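Local atomic coordinates of endosialidase (Enterobacteria phage phi92, PDB entry 4HIZ), a protein that cleaves polymers of alpha-2,8- and alpha-2,9-linked sialic acid as a trimeric phage endosialidase, probably to breach the polysaccharide capsule of the host bacterium. Residues 184-189 with 260-265; 291-296 with 349-354; 571-576 with 584-589. All coordinates share one frame; numbering follows the deposited sequence.

Interaction 1 of 3, residues 184-189 with 260-265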
loop_
_atom_site.group_PDB
_atom_site.type_symbol
_atom_site.label_atom_id
_atom_site.label_comp_id
_atom_site.label_asym_id
_atom_site.label_seq_id
_atom_site.Cartn_x
_atom_site.Cartn_y
_atom_site.Cartn_z
ATOM N N TYR A 184 -9.253 25.490 -9.421
ATOM C CA TYR A 184 -10.637 25.819 -9.101
ATOM C C TYR A 184 -11.507 25.637 -10.305
ATOM O O TYR A 184 -11.002 25.558 -11.451
ATOM C CB TYR A 184 -10.794 27.233 -8.476
ATOM C CG TYR A 184 -10.584 28.466 -9.378
ATOM C CD1 TYR A 184 -11.519 28.790 -10.366
ATOM C CD2 TYR A 184 -9.502 29.326 -9.180
ATOM C CE1 TYR A 184 -11.370 29.920 -11.135
ATOM C CE2 TYR A 184 -9.350 30.476 -9.948
ATOM C CZ TYR A 184 -10.284 30.742 -10.942
ATOM O OH TYR A 184 -10.168 31.881 -11.743
ATOM N N TYR A 185 -12.811 25.550 -10.042
ATOM C CA TYR A 185 -13.828 25.322 -11.070
ATOM C C TYR A 185 -14.901 26.405 -10.923
ATOM O O TYR A 185 -15.238 26.812 -9.800
ATOM C CB TYR A 185 -14.479 23.935 -10.786
ATOM C CG TYR A 185 -15.764 23.727 -11.516
ATOM C CD1 TYR A 185 -15.775 23.542 -12.898
ATOM C CD2 TYR A 185 -16.986 23.726 -10.835
ATOM C CE1 TYR A 185 -16.981 23.350 -13.585
ATOM C CE2 TYR A 185 -18.205 23.560 -11.531
ATOM C CZ TYR A 185 -18.188 23.361 -12.889
ATOM O OH TYR A 185 -19.387 23.180 -13.564
ATOM N N ARG A 186 -15.441 26.884 -12.042
ATOM C CA ARG A 186 -16.569 27.819 -12.010
ATOM C C ARG A 186 -17.572 27.382 -13.056
ATOM O O ARG A 186 -17.181 26.807 -14.101
ATOM C CB ARG A 186 -16.106 29.236 -12.419
ATOM C CG ARG A 186 -14.995 29.796 -11.581
ATOM C CD ARG A 186 -15.506 30.348 -10.257
ATOM N NE ARG A 186 -14.438 31.124 -9.595
ATOM C CZ ARG A 186 -14.186 32.433 -9.788
ATOM N NH1 ARG A 186 -14.942 33.188 -10.588
ATOM N NH2 ARG A 186 -13.164 33.020 -9.143
ATOM N N ARG A 187 -18.851 27.674 -12.805
ATOM C CA ARG A 187 -19.906 27.448 -13.783
ATOM C C ARG A 187 -20.644 28.766 -14.049
ATOM O O ARG A 187 -21.696 29.022 -13.469
ATOM C CB ARG A 187 -20.863 26.412 -13.228
ATOM C CG ARG A 187 -21.880 25.914 -14.250
ATOM C CD ARG A 187 -22.752 24.906 -13.634
ATOM N NE ARG A 187 -23.883 24.592 -14.505
ATOM C CZ ARG A 187 -25.150 24.933 -14.251
ATOM N NH1 ARG A 187 -26.098 24.591 -15.099
ATOM N NH2 ARG A 187 -25.475 25.606 -13.153
ATOM N N PRO A 188 -20.071 29.628 -14.906
ATOM C CA PRO A 188 -20.621 30.968 -15.098
ATOM C C PRO A 188 -21.713 30.971 -16.142
ATOM O O PRO A 188 -21.896 29.983 -16.846
ATOM C CB PRO A 188 -19.404 31.790 -15.601
ATOM C CG PRO A 188 -18.204 30.826 -15.532
ATOM C CD PRO A 188 -18.798 29.463 -15.620
ATOM N N THR A 189 -22.435 32.083 -16.230
ATOM C CA THR A 189 -23.360 32.301 -17.333
ATOM C C THR A 189 -22.964 33.576 -18.076
ATOM O O THR A 189 -22.773 34.619 -17.462
ATOM C CB THR A 189 -24.803 32.414 -16.805
ATOM O OG1 THR A 189 -25.173 31.209 -16.092
ATOM C CG2 THR A 189 -25.791 32.688 -17.953
ATOM N N TRP A 260 -21.754 27.848 -18.814
ATOM C CA TRP A 260 -20.583 27.117 -19.308
ATOM C C TRP A 260 -19.682 26.687 -18.145
ATOM O O TRP A 260 -20.057 26.845 -16.985
ATOM C CB TRP A 260 -19.824 27.994 -20.342
ATOM C CG TRP A 260 -19.508 29.428 -19.900
ATOM C CD1 TRP A 260 -20.383 30.497 -19.873
ATOM C CD2 TRP A 260 -18.224 29.954 -19.499
ATOM N NE1 TRP A 260 -19.725 31.646 -19.467
ATOM C CE2 TRP A 260 -18.407 31.338 -19.219
ATOM C CE3 TRP A 260 -16.944 29.387 -19.332
ATOM C CZ2 TRP A 260 -17.374 32.153 -18.803
ATOM C CZ3 TRP A 260 -15.909 30.201 -18.902
ATOM C CH2 TRP A 260 -16.130 31.574 -18.632
ATOM N N HIS A 261 -18.517 26.147 -18.476
ATOM C CA HIS A 261 -17.649 25.556 -17.455
ATOM C C HIS A 261 -16.238 26.076 -17.613
ATOM O O HIS A 261 -15.718 26.143 -18.733
ATOM C CB HIS A 261 -17.598 24.028 -17.625
ATOM C CG HIS A 261 -18.931 23.369 -17.501
ATOM N ND1 HIS A 261 -19.574 23.217 -16.289
ATOM C CD2 HIS A 261 -19.768 22.867 -18.444
ATOM C CE1 HIS A 261 -20.747 22.630 -16.491
ATOM N NE2 HIS A 261 -20.885 22.398 -17.790
ATOM N N PHE A 262 -15.615 26.410 -16.492
ATOM C CA PHE A 262 -14.244 26.903 -16.484
ATOM C C PHE A 262 -13.436 26.197 -15.408
ATOM O O PHE A 262 -13.925 26.008 -14.291
ATOM C CB PHE A 262 -14.268 28.412 -16.173
ATOM C CG PHE A 262 -12.895 29.042 -16.103
ATOM C CD1 PHE A 262 -12.233 29.436 -17.268
ATOM C CD2 PHE A 262 -12.256 29.195 -14.884
ATOM C CE1 PHE A 262 -10.963 30.008 -17.207
ATOM C CE2 PHE A 262 -10.960 29.751 -14.813
ATOM C CZ PHE A 262 -10.329 30.163 -15.978
ATOM N N GLY A 263 -12.188 25.843 -15.735
ATOM C CA GLY A 263 -11.281 25.344 -14.704
ATOM C C GLY A 263 -9.897 25.939 -14.910
ATOM O O GLY A 263 -9.451 26.135 -16.053
ATOM N N THR A 264 -9.209 26.240 -13.808
ATOM C CA THR A 264 -7.804 26.528 -13.954
ATOM C C THR A 264 -7.052 25.203 -14.148
ATOM O O THR A 264 -7.595 24.108 -13.879
ATOM C CB THR A 264 -7.240 27.208 -12.715
ATOM O OG1 THR A 264 -7.455 26.357 -11.592
ATOM C CG2 THR A 264 -7.952 28.559 -12.484
ATOM N N ARG A 265 -5.808 25.317 -14.590
ATOM C CA ARG A 265 -4.877 24.190 -14.664
ATOM C C ARG A 265 -3.657 24.548 -13.832
ATOM O O ARG A 265 -2.642 25.030 -14.351
ATOM C CB ARG A 265 -4.489 23.902 -16.121
ATOM C CG ARG A 265 -5.705 23.482 -16.990
ATOM C CD ARG A 265 -5.250 22.983 -18.350
ATOM N NE ARG A 265 -4.955 24.089 -19.274
ATOM C CZ ARG A 265 -3.871 24.185 -20.033
ATOM N NH1 ARG A 265 -2.902 23.273 -19.957
ATOM N NH2 ARG A 265 -3.754 25.216 -20.868
#

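Interaction 2 of 3, residues 291-296 with 349-354. With EDO (1,2-ethanediol), chain J.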
loop_
_atom_site.group_PDB
_atom_site.type_symbol
_atom_site.label_atom_id
_atom_site.label_comp_id
_atom_site.label_asym_id
_atom_site.label_seq_id
_atom_site.Cartn_x
_atom_site.Cartn_y
_atom_site.Cartn_z
ATOM N N GLU A 291 13.959 33.195 9.598
ATOM C CA GLU A 291 12.871 32.414 8.988
ATOM C C GLU A 291 11.721 33.307 8.649
ATOM O O GLU A 291 11.411 34.226 9.410
ATOM C CB GLU A 291 12.310 31.309 9.935
ATOM C CG GLU A 291 13.250 30.141 10.166
ATOM C CD GLU A 291 12.780 29.195 11.268
ATOM O OE1 GLU A 291 11.987 29.619 12.120
ATOM O OE2 GLU A 291 13.178 28.015 11.286
ATOM N N THR A 292 11.089 33.040 7.503
ATOM C CA THR A 292 9.724 33.502 7.232
ATOM C C THR A 292 8.763 32.374 7.634
ATOM O O THR A 292 9.071 31.172 7.448
ATOM C CB THR A 292 9.510 33.889 5.754
ATOM O OG1 THR A 292 9.823 32.805 4.876
ATOM C CG2 THR A 292 10.430 35.102 5.353
ATOM N N HIS A 293 7.615 32.762 8.176
ATOM C CA HIS A 293 6.799 31.798 8.931
ATOM C C HIS A 293 5.408 32.349 9.117
ATOM O O HIS A 293 5.254 33.488 9.599
ATOM C CB HIS A 293 7.481 31.545 10.298
ATOM C CG HIS A 293 6.725 30.622 11.219
ATOM N ND1 HIS A 293 5.752 31.076 12.087
ATOM C CD2 HIS A 293 6.839 29.286 11.451
ATOM C CE1 HIS A 293 5.305 30.061 12.820
ATOM N NE2 HIS A 293 5.959 28.970 12.458
ATOM N N SER A 294 4.389 31.584 8.690
ATOM C CA SER A 294 2.977 31.971 8.836
ATOM C C SER A 294 2.552 32.962 7.739
ATOM O O SER A 294 3.386 33.669 7.133
ATOM C CB SER A 294 2.671 32.528 10.253
ATOM O OG SER A 294 1.288 32.416 10.566
ATOM N N PHE A 295 1.255 33.001 7.504
ATOM C CA PHE A 295 0.697 33.749 6.378
ATOM C C PHE A 295 -0.717 34.118 6.761
ATOM O O PHE A 295 -1.476 33.274 7.263
ATOM C CB PHE A 295 0.679 32.846 5.123
ATOM C CG PHE A 295 0.077 33.488 3.915
ATOM C CD1 PHE A 295 -1.281 33.354 3.659
ATOM C CD2 PHE A 295 0.875 34.205 3.027
ATOM C CE1 PHE A 295 -1.864 33.923 2.494
ATOM C CE2 PHE A 295 0.323 34.791 1.874
ATOM C CZ PHE A 295 -1.049 34.646 1.610
ATOM N N THR A 296 -1.133 35.357 6.491
ATOM C CA THR A 296 -2.561 35.639 6.645
ATOM C C THR A 296 -3.002 36.752 5.684
ATOM O O THR A 296 -2.256 37.698 5.389
ATOM C CB THR A 296 -2.917 36.004 8.121
ATOM O OG1 THR A 296 -4.337 36.087 8.280
ATOM C CG2 THR A 296 -2.299 37.355 8.523
ATOM N N GLU A 349 9.430 32.805 15.235
ATOM C CA GLU A 349 8.326 32.077 14.597
ATOM C C GLU A 349 6.941 32.538 14.988
ATOM O O GLU A 349 6.153 31.771 15.555
ATOM C CB GLU A 349 8.493 30.579 14.881
ATOM C CG GLU A 349 9.692 30.027 14.125
ATOM C CD GLU A 349 10.018 28.571 14.459
ATOM O OE1 GLU A 349 9.311 27.956 15.294
ATOM O OE2 GLU A 349 11.006 28.047 13.894
ATOM N N PRO A 350 6.614 33.790 14.665
ATOM C CA PRO A 350 5.260 34.282 14.933
ATOM C C PRO A 350 4.192 33.557 14.107
ATOM O O PRO A 350 4.394 33.352 12.910
ATOM C CB PRO A 350 5.322 35.754 14.504
ATOM C CG PRO A 350 6.438 35.776 13.452
ATOM C CD PRO A 350 7.465 34.805 14.007
ATOM N N CYS A 351 3.081 33.203 14.745
ATOM C CA CYS A 351 1.908 32.757 13.986
ATOM C C CYS A 351 1.033 33.988 13.921
ATOM O O CYS A 351 0.807 34.662 14.944
ATOM C CB CYS A 351 1.166 31.647 14.721
ATOM S SG CYS A 351 2.077 30.061 14.690
ATOM N N ILE A 352 0.542 34.299 12.728
ATOM C CA ILE A 352 -0.265 35.509 12.578
ATOM C C ILE A 352 -1.572 35.211 11.858
ATOM O O ILE A 352 -1.587 34.438 10.892
ATOM C CB ILE A 352 0.478 36.626 11.804
ATOM C CG1 ILE A 352 1.025 36.122 10.461
ATOM C CG2 ILE A 352 1.624 37.167 12.649
ATOM C CD1 ILE A 352 1.631 37.260 9.578
ATOM N N LYS A 353 -2.670 35.801 12.337
ATOM C CA LYS A 353 -3.974 35.628 11.685
ATOM C C LYS A 353 -4.774 36.920 11.805
ATOM O O LYS A 353 -4.854 37.514 12.872
ATOM C CB LYS A 353 -4.763 34.471 12.301
ATOM C CG LYS A 353 -4.137 33.073 12.042
ATOM C CD LYS A 353 -4.190 32.714 10.545
ATOM C CE LYS A 353 -3.354 31.444 10.197
ATOM N NZ LYS A 353 -1.865 31.669 10.564
ATOM N N TYR A 354 -5.372 37.321 10.699
ATOM C CA TYR A 354 -6.212 38.526 10.664
ATOM C C TYR A 354 -7.676 38.139 10.676
ATOM O O TYR A 354 -8.111 37.301 9.857
ATOM C CB TYR A 354 -5.868 39.293 9.394
ATOM C CG TYR A 354 -6.584 40.596 9.175
ATOM C CD1 TYR A 354 -6.125 41.769 9.767
ATOM C CD2 TYR A 354 -7.676 40.665 8.321
ATOM C CE1 TYR A 354 -6.768 42.998 9.514
ATOM C CE2 TYR A 354 -8.309 41.876 8.084
ATOM C CZ TYR A 354 -7.852 43.015 8.687
ATOM O OH TYR A 354 -8.490 44.233 8.419
HETATM C C1 EDO J . -7.849 33.407 9.097
HETATM O O1 EDO J . -7.815 32.239 8.265
HETATM C C2 EDO J . -7.100 34.567 8.441
HETATM O O2 EDO J . -6.048 34.084 7.570
HETATM O O HOH W 1 -0.555 30.465 8.243
#

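Interaction 3 of 3, residues 571-576 with 584-589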
loop_
_atom_site.group_PDB
_atom_site.type_symbol
_atom_site.label_atom_id
_atom_site.label_comp_id
_atom_site.label_asym_id
_atom_site.label_seq_id
_atom_site.Cartn_x
_atom_site.Cartn_y
_atom_site.Cartn_z
ATOM N N LEU A 571 12.006 -10.062 -16.958
ATOM C CA LEU A 571 11.358 -8.856 -17.471
ATOM C C LEU A 571 10.794 -9.105 -18.855
ATOM O O LEU A 571 11.489 -9.657 -19.728
ATOM C CB LEU A 571 12.401 -7.713 -17.557
ATOM C CG LEU A 571 11.870 -6.454 -18.278
ATOM C CD1 LEU A 571 10.652 -5.851 -17.576
ATOM C CD2 LEU A 571 12.962 -5.378 -18.431
ATOM N N THR A 572 9.536 -8.720 -19.039
ATOM C CA THR A 572 8.931 -8.690 -20.378
ATOM C C THR A 572 8.408 -7.288 -20.592
ATOM O O THR A 572 7.699 -6.761 -19.740
ATOM C CB THR A 572 7.789 -9.710 -20.528
ATOM O OG1 THR A 572 8.340 -11.018 -20.378
ATOM C CG2 THR A 572 7.119 -9.603 -21.924
ATOM N N VAL A 573 8.771 -6.679 -21.713
ATOM C CA VAL A 573 8.269 -5.328 -22.013
ATOM C C VAL A 573 7.166 -5.559 -23.058
ATOM O O VAL A 573 7.427 -6.163 -24.090
ATOM C CB VAL A 573 9.386 -4.406 -22.534
ATOM C CG1 VAL A 573 8.866 -2.945 -22.596
ATOM C CG2 VAL A 573 10.609 -4.517 -21.593
ATOM N N THR A 574 5.943 -5.082 -22.790
ATOM C CA THR A 574 4.745 -5.567 -23.486
ATOM C C THR A 574 4.183 -4.673 -24.582
ATOM O O THR A 574 3.633 -5.169 -25.567
ATOM C CB THR A 574 3.569 -5.755 -22.487
ATOM O OG1 THR A 574 3.238 -4.482 -21.906
ATOM C CG2 THR A 574 3.953 -6.737 -21.365
ATOM N N GLY A 575 4.283 -3.359 -24.410
ATOM C CA GLY A 575 3.565 -2.441 -25.292
ATOM C C GLY A 575 2.045 -2.656 -25.310
ATOM O O GLY A 575 1.361 -2.263 -26.266
ATOM N N LEU A 576 1.498 -3.219 -24.235
ATOM C CA LEU A 576 0.081 -3.556 -24.190
ATOM C C LEU A 576 -0.608 -2.647 -23.167
ATOM O O LEU A 576 -0.346 -2.734 -21.960
ATOM C CB LEU A 576 -0.066 -5.035 -23.795
ATOM C CG LEU A 576 -1.523 -5.531 -23.738
ATOM C CD1 LEU A 576 -2.263 -5.262 -25.046
ATOM C CD2 LEU A 576 -1.560 -7.012 -23.423
ATOM N N SER A 584 3.095 -1.752 -32.065
ATOM C CA SER A 584 3.962 -2.450 -33.010
ATOM C C SER A 584 5.411 -2.388 -32.570
ATOM O O SER A 584 6.140 -3.362 -32.687
ATOM C CB SER A 584 3.855 -1.824 -34.404
ATOM O OG SER A 584 2.630 -2.202 -35.006
ATOM N N ALA A 585 5.842 -1.222 -32.100
ATOM C CA ALA A 585 7.203 -1.055 -31.593
ATOM C C ALA A 585 7.184 -1.041 -30.070
ATOM O O ALA A 585 6.572 -0.153 -29.464
ATOM C CB ALA A 585 7.793 0.259 -32.119
ATOM N N VAL A 586 7.890 -1.993 -29.457
ATOM C CA VAL A 586 8.021 -2.044 -28.005
ATOM C C VAL A 586 9.401 -1.534 -27.646
ATOM O O VAL A 586 10.379 -1.885 -28.298
ATOM C CB VAL A 586 7.778 -3.470 -27.525
ATOM C CG1 VAL A 586 8.322 -3.647 -26.099
ATOM C CG2 VAL A 586 6.255 -3.725 -27.609
ATOM N N ARG A 587 9.488 -0.679 -26.632
ATOM C CA ARG A 587 10.707 0.119 -26.429
ATOM C C ARG A 587 11.333 0.028 -25.039
ATOM O O ARG A 587 10.648 0.195 -24.017
ATOM C CB ARG A 587 10.368 1.596 -26.658
ATOM C CG ARG A 587 9.754 1.870 -28.025
ATOM C CD ARG A 587 9.270 3.303 -28.159
ATOM N NE ARG A 587 9.050 3.629 -29.559
ATOM C CZ ARG A 587 7.887 3.563 -30.187
ATOM N NH1 ARG A 587 6.795 3.159 -29.543
ATOM N NH2 ARG A 587 7.826 3.906 -31.474
ATOM N N VAL A 588 12.644 -0.161 -25.014
ATOM C CA VAL A 588 13.448 0.027 -23.811
ATOM C C VAL A 588 14.430 1.134 -24.167
ATOM O O VAL A 588 15.113 1.032 -25.169
ATOM C CB VAL A 588 14.258 -1.245 -23.472
ATOM C CG1 VAL A 588 15.235 -0.962 -22.306
ATOM C CG2 VAL A 588 13.286 -2.377 -23.112
ATOM N N LYS A 589 14.469 2.200 -23.381
ATOM C CA LYS A 589 15.400 3.298 -23.679
ATOM C C LYS A 589 16.295 3.544 -22.483
ATOM O O LYS A 589 15.871 3.391 -21.341
ATOM C CB LYS A 589 14.642 4.598 -23.990
ATOM C CG LYS A 589 13.623 4.436 -25.107
ATOM C CD LYS A 589 12.700 5.650 -25.142
ATOM C CE LYS A 589 11.624 5.518 -26.198
ATOM N NZ LYS A 589 10.789 6.759 -26.254
#

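Interaction 1 of 3, residues 184-189 with 260-265
T264 OG1 has two partners: it accepts the backbone N-H of Y184, N to OG1 2.9 Å, and is also bonded to the carbonyl of M182. With OG1 lodged between its own backbone N and carbonyl carbon (chi1 58°), T264 turns CG2 onto one face of the Y184 ring, 3.6 Å from the centroid. The ring meets F262 obliquely, Y184 CE1 to F262 CE2 at 3.7 Å, while its hydroxyl is bonded to the carbonyl of H208. Between the antiparallel strands, R186 and F262 form a hydrogen-bonded pair, R186 N to F262 O and F262 N to R186 O, both 2.9 Å. The next pair, Y185 with G263, is non-hydrogen-bonded. Y185 and H261 run side by side, and Y185 OH meets H261 ND1 at 2.7 Å, within the plane of the imidazole at its edge. At the far end P188 O accepts W260 N at 2.9 Å, and P188 lays CG over the six-membered ring, 3.7 Å from the centroid. The indole NE1 turns to the carbonyl of G190. H261 lies about 7 Å, side chain to sugar, from a bound sialic acid and is packed by I499 of the second subunit, so the Y185 bond would restrain the imidazole beside a sugar site.

Interaction 2 of 3, residues 291-296 with 349-354
The H293 imidazole carries E349 CB squarely over one face, 3.8 Å from the ring centroid, and has P350 O and C351 SG at its edge. H293 ND1 donates to P350 O at 2.8 Å; the acceptor lies in the ring plane, yet the nitrogen stands 60° out of the carbonyl plane. With CG anti to the backbone N (chi1 177°), the ring reaches across to residues 349-351, and NE2 is bonded to Q87. The carboxylates of E291 and E349 are nearly coplanar, and E291 OE1 lies 2.6 Å from E349 OE2. R364 forms a salt bridge with E349 OE1. Small hydroxyls link the backbones: S294 OG accepts I352 N at 3.0 Å and T296 OG1 accepts Y354 N at 2.9 Å. T296 OG1 also hydrogen-bonds O2 of an ethanediol, probably from the crystallisation liquor. K353 curls back to bind I352 O; D88 bonds S294 and pairs with K353. The strands run parallel, 1° apart, but belong to different antiparallel sheets, 291-297 pairing with 304-311 and 347-355 with 358-365, and no backbone-to-backbone hydrogen bond links them. Such neighbouring innermost strands of successive four-stranded blades are characteristic of the beta-propeller.

Interaction 3 of 3, residues 571-576 with 584-589
V573 and V586 meet obliquely, branch against branch, with CG1 of each 3.6 Å from the other. V573 is forked between two partners. Its CG1, anti to the backbone N (chi1 -170°), faces V586, while V573 CG2 touches V588 CG2 at 3.7 Å, those two side chains crossing at about a right angle. V586 is forked likewise: V586 CG1 lies 3.3 Å from V573 O, and V586 CG2 lies 3.6 Å from T574 O, beside G575. Beta-branched valines suit this place because they favour extended strands and offer two methyls, one for each neighbour. G575, with positive phi (58°) and no side chain, lets V586 CG2 approach its CA to 3.8 Å. The CB of T574 points away from 584-589, and T574 OG1 accepts L576 N at 3.2 Å, forming an ST turn as the chain leaves strand 570-573.

No hydrogen bond joins the two segments, whose strands lie 8.5 Å apart at 126°. Their backbones pair instead with other chains: 571-573 and 585-589 form parallel bridges with the second subunit, and 571-573 and 588-589 do so with the third. A small apolar interior, wrapped by strands that pass from subunit to subunit, is characteristic of the intertwined trimeric beta-helical stalk of phage tail fibres and tailspikes, consistent with this domain's phage-fibre relationship.

How the interactions relate
Interactions 1 and 2 both belong to the catalytic beta-propeller region, their centres about 32 Å apart, whereas 571-576 with 584-589 lies in the C-terminal region, about 51 Å from interaction 2 between centres. Backbone-to-backbone hydrogen bonds join the segments in interaction 1 alone, within one antiparallel sheet that is partly buried and edges onto the second subunit near bound sugar. Interaction 2 is buried and intrachain; side-chain hydroxyls, an imidazole and acids bridge two different sheets there. Interaction 3 is buried too, but without any hydrogen bond across its segments, its strands being bonded to the other two subunits. Across the segments, hydrogen bonds are prominent in the two propeller contacts and methyl packing in interaction 3.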